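Local coordinates for protein aminoglycoside 3'-phosphotransferase AphA1-IAB (Acinetobacter baumannii, PDB 4GKH) that transfers a phosphate group to the 3'-hydroxyl of kanamycin and related aminoglycosides, conferring resistance to these antibiotics, at residues 194-199 / 226-231. Residues are numbered along the deposited sequence; the frame is centred on the assembly and turned at random.
With KAN (kanamycin a), chain M.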
loop_
_atom_site.group_PDB
_atom_site.type_symbol
_atom_site.label_atom_id
_atom_site.label_comp_id
_atom_site.label_asym_id
_atom_site.label_seq_id
_atom_site.Cartn_x
_atom_site.Cartn_y
_atom_site.Cartn_z
ATOM N N VAL A 194 8.429 9.316 9.421
ATOM C CA VAL A 194 7.379 10.155 8.868
ATOM C C VAL A 194 6.122 9.314 8.860
ATOM O O VAL A 194 6.178 8.111 9.119
ATOM C CB VAL A 194 7.686 10.545 7.413
ATOM C CG1 VAL A 194 8.984 11.383 7.334
ATOM C CG2 VAL A 194 7.789 9.291 6.558
ATOM N N VAL A 195 4.986 9.927 8.557
ATOM C CA VAL A 195 3.772 9.143 8.321
ATOM C C VAL A 195 3.903 8.401 6.985
ATOM O O VAL A 195 4.094 9.031 5.935
ATOM C CB VAL A 195 2.509 10.053 8.276
ATOM C CG1 VAL A 195 1.273 9.211 7.980
ATOM C CG2 VAL A 195 2.335 10.835 9.604
ATOM N N THR A 196 3.818 7.070 7.018
ATOM C CA THR A 196 3.980 6.277 5.797
ATOM C C THR A 196 2.703 5.554 5.412
ATOM O O THR A 196 1.827 5.305 6.251
ATOM C CB THR A 196 5.114 5.222 5.895
ATOM O OG1 THR A 196 4.796 4.280 6.926
ATOM C CG2 THR A 196 6.465 5.885 6.180
ATOM N N HIS A 197 2.608 5.212 4.132
ATOM C CA HIS A 197 1.458 4.480 3.614
ATOM C C HIS A 197 1.620 2.991 3.920
ATOM O O HIS A 197 0.681 2.310 4.342
ATOM C CB HIS A 197 1.393 4.692 2.092
ATOM C CG HIS A 197 0.283 3.944 1.424
ATOM N ND1 HIS A 197 0.382 2.613 1.086
ATOM C CD2 HIS A 197 -0.939 4.347 1.008
ATOM C CE1 HIS A 197 -0.738 2.220 0.511
ATOM N NE2 HIS A 197 -1.559 3.253 0.453
ATOM N N GLY A 198 2.823 2.480 3.688
ATOM C CA GLY A 198 3.122 1.081 3.958
ATOM C C GLY A 198 3.098 0.122 2.776
ATOM O O GLY A 198 3.704 -0.949 2.836
ATOM N N ASP A 199 2.371 0.481 1.725
ATOM C CA ASP A 199 2.388 -0.283 0.474
ATOM C C ASP A 199 2.235 0.681 -0.709
ATOM O O ASP A 199 1.277 0.607 -1.465
ATOM C CB ASP A 199 1.292 -1.373 0.495
ATOM C CG ASP A 199 1.466 -2.416 -0.597
ATOM O OD1 ASP A 199 2.472 -2.364 -1.338
ATOM O OD2 ASP A 199 0.594 -3.304 -0.701
ATOM N N ARG A 226 10.987 6.978 6.118
ATOM C CA ARG A 226 10.451 7.393 4.808
ATOM C C ARG A 226 10.789 6.403 3.680
ATOM O O ARG A 226 10.068 6.310 2.691
ATOM C CB ARG A 226 10.877 8.829 4.445
ATOM C CG ARG A 226 12.365 9.043 4.242
ATOM C CD ARG A 226 12.700 10.517 3.919
ATOM N NE ARG A 226 12.722 11.374 5.101
ATOM C CZ ARG A 226 11.913 12.415 5.306
ATOM N NH1 ARG A 226 11.002 12.756 4.409
ATOM N NH2 ARG A 226 12.016 13.125 6.421
ATOM N N TYR A 227 11.868 5.639 3.833
ATOM C CA TYR A 227 12.232 4.655 2.804
ATOM C C TYR A 227 11.276 3.451 2.714
ATOM O O TYR A 227 11.343 2.667 1.766
ATOM C CB TYR A 227 13.689 4.197 2.968
ATOM C CG TYR A 227 14.694 5.162 2.370
ATOM C CD1 TYR A 227 14.971 6.381 2.984
ATOM C CD2 TYR A 227 15.377 4.845 1.196
ATOM C CE1 TYR A 227 15.884 7.276 2.437
ATOM C CE2 TYR A 227 16.295 5.728 0.644
ATOM C CZ TYR A 227 16.548 6.940 1.271
ATOM O OH TYR A 227 17.470 7.808 0.722
ATOM N N GLN A 228 10.381 3.296 3.686
ATOM C CA GLN A 228 9.342 2.274 3.556
ATOM C C GLN A 228 8.512 2.513 2.300
ATOM O O GLN A 228 8.145 1.575 1.597
ATOM C CB GLN A 228 8.403 2.268 4.772
ATOM C CG GLN A 228 7.146 1.393 4.561
ATOM C CD GLN A 228 7.487 -0.078 4.335
ATOM O OE1 GLN A 228 8.548 -0.547 4.747
ATOM N NE2 GLN A 228 6.585 -0.812 3.671
ATOM N N ASP A 229 8.215 3.775 2.017
ATOM C CA ASP A 229 7.398 4.108 0.851
ATOM C C ASP A 229 8.262 4.279 -0.384
ATOM O O ASP A 229 7.899 3.832 -1.473
ATOM C CB ASP A 229 6.565 5.380 1.113
ATOM C CG ASP A 229 5.437 5.145 2.152
ATOM O OD1 ASP A 229 4.996 3.973 2.314
ATOM O OD2 ASP A 229 5.003 6.135 2.793
ATOM N N LEU A 230 9.404 4.932 -0.211
ATOM C CA LEU A 230 10.300 5.162 -1.328
ATOM C C LEU A 230 10.758 3.834 -1.934
ATOM O O LEU A 230 10.828 3.713 -3.154
ATOM C CB LEU A 230 11.502 5.990 -0.894
ATOM C CG LEU A 230 11.263 7.467 -0.583
ATOM C CD1 LEU A 230 12.434 7.998 0.229
ATOM C CD2 LEU A 230 11.079 8.271 -1.884
ATOM N N ALA A 231 11.041 2.837 -1.093
ATOM C CA ALA A 231 11.614 1.577 -1.592
ATOM C C ALA A 231 10.635 0.827 -2.474
ATOM O O ALA A 231 10.987 0.319 -3.547
ATOM C CB ALA A 231 12.066 0.676 -0.430
HETATM C C1 KAN M . 2.663 -7.881 -3.563
HETATM C C2 KAN M . 1.649 -6.761 -3.499
HETATM C C3 KAN M . 1.252 -6.413 -2.078
HETATM C C4 KAN M . 0.667 -7.666 -1.426
HETATM C C5 KAN M . 1.731 -8.747 -1.435
HETATM C C6 KAN M . 1.059 -9.963 -0.798
HETATM C C7 KAN M . 7.934 -8.134 -3.865
HETATM C C8 KAN M . 6.932 -8.238 -4.986
HETATM C C9 KAN M . 5.652 -7.492 -4.546
HETATM C C10 KAN M . 5.034 -8.141 -3.288
HETATM C C11 KAN M . 6.083 -7.991 -2.160
HETATM C C12 KAN M . 7.356 -8.724 -2.568
HETATM C C13 KAN M . 7.080 -8.087 -7.436
HETATM C C14 KAN M . 8.326 -8.018 -8.320
HETATM C C15 KAN M . 8.875 -6.624 -8.520
HETATM C C16 KAN M . 7.793 -5.770 -9.145
HETATM C C17 KAN M . 6.615 -5.773 -8.179
HETATM C C18 KAN M . 5.494 -4.789 -8.583
HETATM N N1 KAN M . 2.008 -11.079 -0.747
HETATM N N2 KAN M . 5.546 -8.600 -0.931
HETATM N N3 KAN M . 9.121 -8.893 -4.321
HETATM N N4 KAN M . 10.027 -6.662 -9.430
HETATM O O5 KAN M . 2.109 -9.019 -2.809
HETATM O O6 KAN M . 2.206 -5.603 -4.146
HETATM O O7 KAN M . 0.268 -5.370 -2.139
HETATM O O8 KAN M . 0.310 -7.398 -0.063
HETATM O O9 KAN M . 3.841 -7.438 -2.883
HETATM O O10 KAN M . 4.714 -7.376 -5.647
HETATM O O11 KAN M . 7.567 -7.675 -6.160
HETATM O O12 KAN M . 6.127 -7.136 -7.975
HETATM O O13 KAN M . 9.276 -8.913 -7.731
HETATM O O14 KAN M . 8.296 -4.448 -9.286
HETATM O O15 KAN M . 4.507 -4.723 -7.516
#
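The H197-G198-D199 motif, which opens the catalytic loop of this kinase-like fold, is gripped by D229 and Q228 of helix 227-237. The D229 carboxylate straddles two successive backbone amides. H197 N donates to D229 OD2 (2.9 Å) and G198 N to D229 OD1 (3.0 Å, 169°), each on the syn lone pair. With CG beside its own backbone N (chi1 -70°), the carboxylate is carried to the loop amides. D229 OD2 also lies 3.2 Å from T196 CB and accepts from H133 NE2. Next to it, Q228 bends at chi2 (62°) and its NE2 donates to G198 O at 3.0 Å, from above the carbonyl plane. Within the loop, D199 N donates in the ring plane to H197 ND1 (3.0 Å), while H197 NE2 is bonded to I216 O. These bonds fix the backbone leading into D199, the probable proton acceptor, whose OD2 accepts from kanamycin O7 (2.5 Å). Near the start of the strand, V194 CG1 lies over one face of the R226 guanidinium, toward its rim, 3.6 Å from R226 NH2. D192 forms a salt bridge with R226. Strand 193-196 pairs antiparallel with 224-225, just ahead of the helix. Helix 118-133 packs on V194, H197, R226 and D229, and helix 259-269 touches Q228.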